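Local coordinates for protein transcriptional regulator, IclR family (Alicyclobacillus acidocaldarius subsp. acidocaldarius, PDB 5TJJ) that probably binds DNA as a dimeric transcription factor of the IclR family, pairing a winged helix-turn-helix domain with a GAF-like C-terminal domain, at residues R16-L21 / Y67-Y72; V129-S134 / L225-V230; V209-Q214 / A252-Q257. All blocks are in the same frame, centred on the assembly; numbering follows the deposited sequence.

Contact 1 (R16-L21 / Y67-Y72); sequences RVLKLL and YSLGPY
Three leucines make most of the apolar part of this contact, with Leu69 of the strand set against Leu18 and Leu21, one turn apart on the helix. CG of Leu69 stands anti to its carbonyl carbon (chi1 -69°) and packs on the carbonyl O of Leu21, from where CD2 reaches on to the helix. This methyl lies 3.5 Å from the carbonyl O of Leu18 and 3.7 Å from CB of Leu21. Leu21 points toward the strand and spreads its two methyls over the backbone there, CD1 near the carbonyl carbon of Ser68 and CD2 3.7 Å from the carbonyl oxygen of Tyr67. Leu21 also packs on Ile34 of helix 31-38.

The polar link is made through water, with no direct hydrogen bond between the segments. One water molecule donates to the carbonyl O of Leu21 at 2.7 Å and accepts from the backbone N of Leu69 at 3.0 Å, satisfying both.

The short helix and strand axes run nearly at right angles (87°), 7.9 Å apart at closest approach. A first helix laid across a strand of the small antiparallel sheet in this way is characteristic of the winged helix-turn-helix domain of IclR regulators.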
loop_
_atom_site.group_PDB
_atom_site.type_symbol
_atom_site.label_atom_id
_atom_site.label_comp_id
_atom_site.label_asym_id
_atom_site.label_seq_id
_atom_site.Cartn_x
_atom_site.Cartn_y
_atom_site.Cartn_z
ATOM N N ARG A 16 -6.249 -2.205 14.625
ATOM C CA ARG A 16 -6.024 -3.619 14.967
ATOM C C ARG A 16 -6.947 -4.547 14.151
ATOM O O ARG A 16 -6.542 -5.620 13.717
ATOM C CB ARG A 16 -6.224 -3.886 16.474
ATOM C CG ARG A 16 -5.138 -3.356 17.398
ATOM C CD ARG A 16 -5.501 -3.650 18.857
ATOM N NE ARG A 16 -5.246 -5.055 19.209
ATOM C CZ ARG A 16 -5.858 -5.769 20.168
ATOM N NH1 ARG A 16 -6.807 -5.236 20.914
ATOM N NH2 ARG A 16 -5.519 -7.037 20.377
ATOM N N VAL A 17 -8.196 -4.127 13.961
ATOM C CA VAL A 17 -9.156 -4.873 13.165
ATOM C C VAL A 17 -8.633 -5.027 11.740
ATOM O O VAL A 17 -8.637 -6.133 11.201
ATOM C CB VAL A 17 -10.536 -4.190 13.210
ATOM C CG1 VAL A 17 -11.457 -4.664 12.084
ATOM C CG2 VAL A 17 -11.178 -4.453 14.563
ATOM N N LEU A 18 -8.150 -3.932 11.154
ATOM C CA LEU A 18 -7.694 -3.978 9.779
ATOM C C LEU A 18 -6.415 -4.772 9.624
ATOM O O LEU A 18 -6.244 -5.497 8.633
ATOM C CB LEU A 18 -7.524 -2.580 9.216
ATOM C CG LEU A 18 -8.820 -1.770 9.132
ATOM C CD1 LEU A 18 -8.500 -0.322 8.792
ATOM C CD2 LEU A 18 -9.760 -2.364 8.093
ATOM N N LYS A 19 -5.529 -4.660 10.598
ATOM C CA LYS A 19 -4.319 -5.485 10.599
ATOM C C LYS A 19 -4.635 -6.963 10.684
ATOM O O LYS A 19 -3.974 -7.745 10.043
ATOM C CB LYS A 19 -3.351 -5.079 11.706
ATOM C CG LYS A 19 -2.722 -3.737 11.407
ATOM C CD LYS A 19 -1.910 -3.142 12.550
ATOM C CE LYS A 19 -1.638 -1.680 12.223
ATOM N NZ LYS A 19 -0.617 -1.060 13.104
ATOM N N LEU A 20 -5.660 -7.334 11.443
ATOM C CA LEU A 20 -6.075 -8.732 11.565
ATOM C C LEU A 20 -6.672 -9.268 10.272
ATOM O O LEU A 20 -6.323 -10.370 9.838
ATOM C CB LEU A 20 -7.094 -8.906 12.693
ATOM C CG LEU A 20 -7.568 -10.342 12.901
ATOM C CD1 LEU A 20 -6.455 -11.201 13.484
ATOM C CD2 LEU A 20 -8.780 -10.379 13.815
ATOM N N LEU A 21 -7.564 -8.496 9.662
ATOM C CA LEU A 21 -8.198 -8.914 8.403
ATOM C C LEU A 21 -7.258 -9.018 7.201
ATOM O O LEU A 21 -7.649 -9.523 6.162
ATOM C CB LEU A 21 -9.388 -8.008 8.079
ATOM C CG LEU A 21 -10.541 -8.119 9.103
ATOM C CD1 LEU A 21 -11.636 -7.137 8.744
ATOM C CD2 LEU A 21 -11.098 -9.543 9.187
ATOM N N TYR A 67 -16.525 -10.548 7.635
ATOM C CA TYR A 67 -15.961 -9.254 7.308
ATOM C C TYR A 67 -14.595 -9.448 6.656
ATOM O O TYR A 67 -13.885 -10.432 6.918
ATOM C CB TYR A 67 -15.795 -8.393 8.579
ATOM C CG TYR A 67 -17.092 -8.045 9.298
ATOM C CD1 TYR A 67 -17.794 -6.875 8.996
ATOM C CD2 TYR A 67 -17.620 -8.884 10.280
ATOM C CE1 TYR A 67 -18.979 -6.549 9.665
ATOM C CE2 TYR A 67 -18.808 -8.571 10.933
ATOM C CZ TYR A 67 -19.485 -7.399 10.630
ATOM O OH TYR A 67 -20.674 -7.097 11.280
ATOM N N SER A 68 -14.215 -8.478 5.833
ATOM C CA SER A 68 -12.961 -8.528 5.118
ATOM C C SER A 68 -12.506 -7.134 4.810
ATOM O O SER A 68 -13.299 -6.181 4.917
ATOM C CB SER A 68 -13.135 -9.292 3.812
ATOM O OG SER A 68 -14.238 -8.766 3.097
ATOM N N LEU A 69 -11.229 -7.022 4.442
ATOM C CA LEU A 69 -10.684 -5.738 3.996
ATOM C C LEU A 69 -11.502 -5.147 2.857
ATOM O O LEU A 69 -11.720 -5.801 1.852
ATOM C CB LEU A 69 -9.234 -5.877 3.557
ATOM C CG LEU A 69 -8.227 -6.179 4.674
ATOM C CD1 LEU A 69 -6.806 -6.146 4.141
ATOM C CD2 LEU A 69 -8.359 -5.205 5.840
ATOM N N GLY A 70 -11.949 -3.902 3.030
ATOM C CA GLY A 70 -12.756 -3.216 2.026
ATOM C C GLY A 70 -11.932 -2.571 0.913
ATOM O O GLY A 70 -10.725 -2.376 1.072
ATOM N N PRO A 71 -12.589 -2.188 -0.193
ATOM C CA PRO A 71 -11.867 -1.724 -1.377
ATOM C C PRO A 71 -11.227 -0.327 -1.322
ATOM O O PRO A 71 -10.353 -0.048 -2.130
ATOM C CB PRO A 71 -12.929 -1.782 -2.479
ATOM C CG PRO A 71 -14.246 -1.592 -1.769
ATOM C CD PRO A 71 -14.051 -2.165 -0.390
ATOM N N TYR A 72 -11.635 0.526 -0.401
ATOM C CA TYR A 72 -11.048 1.862 -0.293
ATOM C C TYR A 72 -9.567 1.800 0.108
ATOM O O TYR A 72 -8.777 2.678 -0.252
ATOM C CB TYR A 72 -11.823 2.757 0.712
ATOM C CG TYR A 72 -11.908 4.188 0.281
ATOM C CD1 TYR A 72 -10.762 4.986 0.206
ATOM C CD2 TYR A 72 -13.124 4.747 -0.095
ATOM C CE1 TYR A 72 -10.830 6.303 -0.222
ATOM C CE2 TYR A 72 -13.208 6.067 -0.520
ATOM C CZ TYR A 72 -12.059 6.840 -0.577
ATOM O OH TYR A 72 -12.132 8.141 -1.004
HETATM O O HOH W 1 -9.668 -9.623 4.387
#

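Contact 2 (V129-S134 / L225-V230); sequences VRIAVS and LTMTSV. With GOL (glycerol), chain C.
Ile131 turns its CG1 branch away from its own carbonyl carbon (chi1 -61°), and a nearly extended chi2 carries CD1 onward to the strand. There it lies 3.6 Å from CA of Thr226. The same methyl reaches CG of Met227, a selenomethionine, at 4.0 Å. Thr226 points away from the loop, and its OG1, anti to the backbone N (chi1 -172°), meets the bound glycerol instead of a protein atom of the facing segment.

Two residues on in the loop, CG1 of Val133 meets CD1 of Leu225, which precedes Thr226 in the strand, at 3.5 Å, the two branched side chains crossing at a slant. Leu225 is the buried member; Tyr118 of strand 115-122 touches both side chains and continues this apolar patch into the sheet.

No hydrogen bond joins the two segments directly, and the glycerol, probably from the crystallisation liquor, supplies the polar link. The amide N of Ile131 donates to glycerol O3 at 3.2 Å in an almost straight line, with an angle of 179° at the hydrogen. At the other end of the molecule, O1 lies 2.9 Å from OG1 of Thr226 in a hydrogen bond whose donor could be either hydroxyl, and the amide N of Met227 adds a weak bond to the same oxygen at 3.4 Å. Thr104 OG1 also binds the glycerol and is hydrogen-bonded to the carbonyl O of Ile131, which ties the loop to strand 104-110.

The arrangement is that of an irregular loop between strands 115-122 and 138-140 folding over the end of strand 218-227, at the surface of the GAF-like C-terminal domain, where the glycerol lies between loop and strand, bonded to both.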
loop_
_atom_site.group_PDB
_atom_site.type_symbol
_atom_site.label_atom_id
_atom_site.label_comp_id
_atom_site.label_asym_id
_atom_site.label_seq_id
_atom_site.Cartn_x
_atom_site.Cartn_y
_atom_site.Cartn_z
ATOM N N VAL A 129 33.884 14.080 11.499
ATOM C CA VAL A 129 34.145 12.893 10.695
ATOM C C VAL A 129 33.032 11.908 10.843
ATOM O O VAL A 129 32.322 11.925 11.815
ATOM C CB VAL A 129 35.455 12.163 11.056
ATOM C CG1 VAL A 129 36.639 12.994 10.619
ATOM C CG2 VAL A 129 35.507 11.814 12.556
ATOM N N ARG A 130 32.927 11.036 9.858
ATOM C CA ARG A 130 31.958 9.962 9.842
ATOM C C ARG A 130 32.369 8.946 8.801
ATOM O O ARG A 130 33.110 9.248 7.892
ATOM C CB ARG A 130 30.580 10.494 9.475
ATOM C CG ARG A 130 30.530 11.114 8.081
ATOM C CD ARG A 130 29.304 11.966 7.917
ATOM N NE ARG A 130 29.293 13.059 8.868
ATOM C CZ ARG A 130 29.970 14.185 8.709
ATOM N NH1 ARG A 130 30.697 14.388 7.601
ATOM N NH2 ARG A 130 29.908 15.120 9.657
ATOM N N ILE A 131 31.830 7.754 8.939
ATOM C CA ILE A 131 32.076 6.668 8.025
ATOM C C ILE A 131 31.058 6.793 6.907
ATOM O O ILE A 131 29.855 6.835 7.169
ATOM C CB ILE A 131 31.917 5.316 8.738
ATOM C CG1 ILE A 131 32.926 5.219 9.870
ATOM C CG2 ILE A 131 32.125 4.164 7.778
ATOM C CD1 ILE A 131 32.552 4.164 10.888
ATOM N N ALA A 132 31.542 6.864 5.673
ATOM C CA ALA A 132 30.685 6.941 4.504
ATOM C C ALA A 132 30.857 5.655 3.693
ATOM O O ALA A 132 31.959 5.096 3.642
ATOM C CB ALA A 132 31.044 8.150 3.666
ATOM N N VAL A 133 29.776 5.229 3.041
ATOM C CA VAL A 133 29.741 4.004 2.247
ATOM C C VAL A 133 29.267 4.327 0.853
ATOM O O VAL A 133 28.576 5.309 0.631
ATOM C CB VAL A 133 28.762 2.925 2.800
ATOM C CG1 VAL A 133 29.200 2.436 4.152
ATOM C CG2 VAL A 133 27.326 3.415 2.861
ATOM N N SER A 134 29.590 3.465 -0.089
ATOM C CA SER A 134 29.130 3.670 -1.456
ATOM C C SER A 134 27.822 2.909 -1.693
ATOM O O SER A 134 27.796 1.660 -1.754
ATOM C CB SER A 134 30.224 3.239 -2.422
ATOM O OG SER A 134 31.487 3.658 -1.913
ATOM N N LEU A 225 27.298 0.883 11.051
ATOM C CA LEU A 225 28.759 0.819 11.026
ATOM C C LEU A 225 29.334 1.794 12.037
ATOM O O LEU A 225 28.846 2.912 12.168
ATOM C CB LEU A 225 29.311 1.118 9.624
ATOM C CG LEU A 225 28.738 0.248 8.491
ATOM C CD1 LEU A 225 29.396 0.604 7.165
ATOM C CD2 LEU A 225 28.896 -1.237 8.777
ATOM N N THR A 226 30.359 1.347 12.750
ATOM C CA THR A 226 31.166 2.205 13.591
ATOM C C THR A 226 32.612 1.694 13.624
ATOM O O THR A 226 32.909 0.594 13.149
ATOM C CB THR A 226 30.570 2.341 15.018
ATOM O OG1 THR A 226 31.300 3.339 15.737
ATOM C CG2 THR A 226 30.574 1.036 15.822
HETATM N N MSE A 227 33.493 2.498 14.193
HETATM C CA MSE A 227 34.883 2.128 14.379
HETATM C C MSE A 227 34.980 1.247 15.586
HETATM O O MSE A 227 34.438 1.564 16.637
HETATM C CB MSE A 227 35.749 3.342 14.637
HETATM C CG MSE A 227 35.690 4.262 13.426
HETATM SE SE MSE A 227 37.129 5.611 13.492
HETATM C CE MSE A 227 36.371 6.975 14.722
ATOM N N THR A 228 35.678 0.132 15.440
ATOM C CA THR A 228 35.846 -0.833 16.522
ATOM C C THR A 228 36.590 -0.235 17.697
ATOM O O THR A 228 36.240 -0.498 18.830
ATOM C CB THR A 228 36.655 -2.050 16.055
ATOM O OG1 THR A 228 36.220 -2.444 14.756
ATOM C CG2 THR A 228 36.486 -3.212 17.003
ATOM N N SER A 229 37.617 0.563 17.409
ATOM C CA SER A 229 38.533 1.013 18.434
ATOM C C SER A 229 37.915 2.009 19.413
ATOM O O SER A 229 38.526 2.301 20.438
ATOM C CB SER A 229 39.786 1.618 17.795
ATOM O OG SER A 229 39.492 2.809 17.091
ATOM N N VAL A 230 36.742 2.564 19.092
ATOM C CA VAL A 230 36.078 3.513 19.981
ATOM C C VAL A 230 34.712 3.061 20.470
ATOM O O VAL A 230 34.071 3.794 21.186
ATOM C CB VAL A 230 35.971 4.951 19.369
ATOM C CG1 VAL A 230 37.353 5.507 19.019
ATOM C CG2 VAL A 230 35.003 5.008 18.195
HETATM C C1 GOL C . 31.897 6.834 14.634
HETATM O O1 GOL C . 32.756 5.750 15.040
HETATM C C2 GOL C . 31.083 6.436 13.402
HETATM O O2 GOL C . 30.063 5.502 13.765
HETATM C C3 GOL C . 30.413 7.627 12.721
HETATM O O3 GOL C . 29.889 7.228 11.439
#

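Contact 3 (V209-Q214 / A252-Q257); sequences VPVFNQ and AWSGYQ
Phe212 and Tyr256 form the close-packed side of this contact. CB of Phe212 sits over one face of the Tyr256 ring, 3.8 Å from its centroid and 22° off the normal, a CH-pi contact displaced toward the rim. The two rings are inclined at 32°, with centroids 5.2 Å apart, while the carbonyl O of Asn213 lies at the edge of the tyrosine ring, 3.6 Å from CD1. A chi1 of -177° sets the Tyr256 ring beside its own carbonyl carbon, against CB of Phe212. Replacing this tyrosine with alanine is likely to strip that methylene of its aromatic cover and leave a gap beside Phe212.

Helix 233-253 ends here in a Schellman motif: Gly255, at positive phi, is the C-prime residue, with Tyr256 N bonded to Ser251 O and Gly255 N to Ala252 O. The turn brings Ser254 against the strand, its CB 3.7 Å from the carbonyl O of Phe212, while its OG bonds back to Val250 O. Packing stays close at Gln214, whose CB lies 3.3 Å from the carbonyl O of Gly255.

The looser side is at Asn213, whose amide leads away from the helix end, OD1 accepting from the amides of Gln215 and Lys217. Gln214, though exposed, touches Arg79 of the second subunit.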
loop_
_atom_site.group_PDB
_atom_site.type_symbol
_atom_site.label_atom_id
_atom_site.label_comp_id
_atom_site.label_asym_id
_atom_site.label_seq_id
_atom_site.Cartn_x
_atom_site.Cartn_y
_atom_site.Cartn_z
ATOM N N VAL A 209 20.407 -6.333 11.682
ATOM C CA VAL A 209 19.153 -6.941 12.042
ATOM C C VAL A 209 18.383 -7.187 10.767
ATOM O O VAL A 209 18.400 -6.341 9.876
ATOM C CB VAL A 209 18.355 -6.008 12.975
ATOM C CG1 VAL A 209 16.945 -6.554 13.253
ATOM C CG2 VAL A 209 19.098 -5.878 14.271
ATOM N N PRO A 210 17.709 -8.335 10.675
ATOM C CA PRO A 210 16.947 -8.672 9.473
ATOM C C PRO A 210 15.602 -7.950 9.387
ATOM O O PRO A 210 15.023 -7.631 10.427
ATOM C CB PRO A 210 16.721 -10.170 9.621
ATOM C CG PRO A 210 16.726 -10.410 11.090
ATOM C CD PRO A 210 17.755 -9.458 11.627
ATOM N N VAL A 211 15.133 -7.686 8.154
ATOM C CA VAL A 211 13.743 -7.230 7.914
ATOM C C VAL A 211 13.015 -8.364 7.212
ATOM O O VAL A 211 13.481 -8.834 6.176
ATOM C CB VAL A 211 13.699 -5.950 7.036
ATOM C CG1 VAL A 211 12.286 -5.528 6.667
ATOM C CG2 VAL A 211 14.399 -4.824 7.744
ATOM N N PHE A 212 11.881 -8.797 7.764
ATOM C CA PHE A 212 11.103 -9.875 7.158
ATOM C C PHE A 212 9.976 -9.316 6.306
ATOM O O PHE A 212 9.471 -8.241 6.581
ATOM C CB PHE A 212 10.521 -10.783 8.231
ATOM C CG PHE A 212 11.547 -11.305 9.191
ATOM C CD1 PHE A 212 12.310 -12.437 8.870
ATOM C CD2 PHE A 212 11.746 -10.685 10.429
ATOM C CE1 PHE A 212 13.265 -12.915 9.754
ATOM C CE2 PHE A 212 12.699 -11.177 11.321
ATOM C CZ PHE A 212 13.467 -12.282 10.972
ATOM N N ASN A 213 9.570 -10.058 5.287
ATOM C CA ASN A 213 8.458 -9.651 4.417
ATOM C C ASN A 213 7.261 -10.580 4.613
ATOM O O ASN A 213 7.220 -11.353 5.586
ATOM C CB ASN A 213 8.925 -9.586 2.954
ATOM C CG ASN A 213 9.212 -10.936 2.365
ATOM O OD1 ASN A 213 8.834 -11.978 2.896
ATOM N ND2 ASN A 213 9.906 -10.924 1.267
ATOM N N GLN A 214 6.280 -10.501 3.718
ATOM C CA GLN A 214 5.036 -11.246 3.918
ATOM C C GLN A 214 5.166 -12.776 3.763
ATOM O O GLN A 214 4.349 -13.489 4.287
ATOM C CB GLN A 214 3.869 -10.651 3.112
ATOM C CG GLN A 214 3.775 -11.003 1.645
ATOM C CD GLN A 214 4.562 -10.051 0.777
ATOM O OE1 GLN A 214 5.714 -9.698 1.094
ATOM N NE2 GLN A 214 3.941 -9.613 -0.333
ATOM N N ALA A 252 6.856 -4.816 9.339
ATOM C CA ALA A 252 5.403 -4.559 9.167
ATOM C C ALA A 252 5.083 -3.867 7.795
ATOM O O ALA A 252 4.115 -4.240 7.118
ATOM C CB ALA A 252 4.818 -3.774 10.345
ATOM N N TRP A 253 5.913 -2.911 7.363
ATOM C CA TRP A 253 5.666 -2.210 6.074
ATOM C C TRP A 253 5.956 -3.075 4.830
ATOM O O TRP A 253 5.459 -2.805 3.737
ATOM C CB TRP A 253 6.454 -0.909 6.000
ATOM C CG TRP A 253 6.290 -0.045 7.219
ATOM C CD1 TRP A 253 5.252 -0.047 8.110
ATOM C CD2 TRP A 253 7.190 0.946 7.664
ATOM N NE1 TRP A 253 5.467 0.872 9.084
ATOM C CE2 TRP A 253 6.654 1.500 8.835
ATOM C CE3 TRP A 253 8.420 1.422 7.190
ATOM C CZ2 TRP A 253 7.294 2.530 9.536
ATOM C CZ3 TRP A 253 9.061 2.441 7.891
ATOM C CH2 TRP A 253 8.489 2.982 9.053
ATOM N N SER A 254 6.742 -4.131 5.014
ATOM C CA SER A 254 6.998 -5.090 3.961
ATOM C C SER A 254 5.964 -6.198 4.007
ATOM O O SER A 254 6.151 -7.191 3.328
ATOM C CB SER A 254 8.386 -5.712 4.119
ATOM O OG SER A 254 9.375 -4.743 4.351
ATOM N N GLY A 255 4.899 -6.054 4.810
ATOM C CA GLY A 255 3.841 -7.062 4.902
ATOM C C GLY A 255 4.045 -8.210 5.878
ATOM O O GLY A 255 3.225 -9.122 5.918
ATOM N N TYR A 256 5.115 -8.206 6.660
ATOM C CA TYR A 256 5.298 -9.238 7.723
ATOM C C TYR A 256 4.220 -9.137 8.779
ATOM O O TYR A 256 3.818 -8.048 9.101
ATOM C CB TYR A 256 6.634 -9.043 8.413
ATOM C CG TYR A 256 7.004 -10.049 9.463
ATOM C CD1 TYR A 256 7.140 -11.410 9.151
ATOM C CD2 TYR A 256 7.262 -9.649 10.770
ATOM C CE1 TYR A 256 7.500 -12.343 10.120
ATOM C CE2 TYR A 256 7.647 -10.581 11.754
ATOM C CZ TYR A 256 7.770 -11.925 11.418
ATOM O OH TYR A 256 8.138 -12.853 12.367
ATOM N N GLN A 257 3.794 -10.272 9.332
ATOM C CA GLN A 257 2.720 -10.330 10.344
ATOM C C GLN A 257 3.005 -11.227 11.560
ATOM O O GLN A 257 4.068 -11.820 11.683
ATOM C CB GLN A 257 1.440 -10.794 9.657
ATOM C CG GLN A 257 0.845 -9.729 8.735
ATOM C CD GLN A 257 -0.159 -10.282 7.733
ATOM O OE1 GLN A 257 -0.100 -11.451 7.344
ATOM N NE2 GLN A 257 -1.089 -9.437 7.305
#

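How the contacts relate
Contact 1 is fully buried and belongs to the winged helix-turn-helix domain, which probably binds DNA, whereas contacts 2 and 3 both reach the six-stranded sheet of the C-terminal domain, through its neighbouring strands 218-227 and 204-212. Contact 2 lies at the surface, contact 3 is partly buried near the centre of the chain, and contacts 1 and 2 sit on opposite sides of that centre, 44 Å apart between centres. Leucine packing with a bridging water marks contact 1; aliphatic branches and a glycerol mark contact 2; an aromatic pair and a helix-ending turn mark contact 3. Contacts 1 and 3 both touch the second subunit, while contact 2 touches no other chain of the assembly.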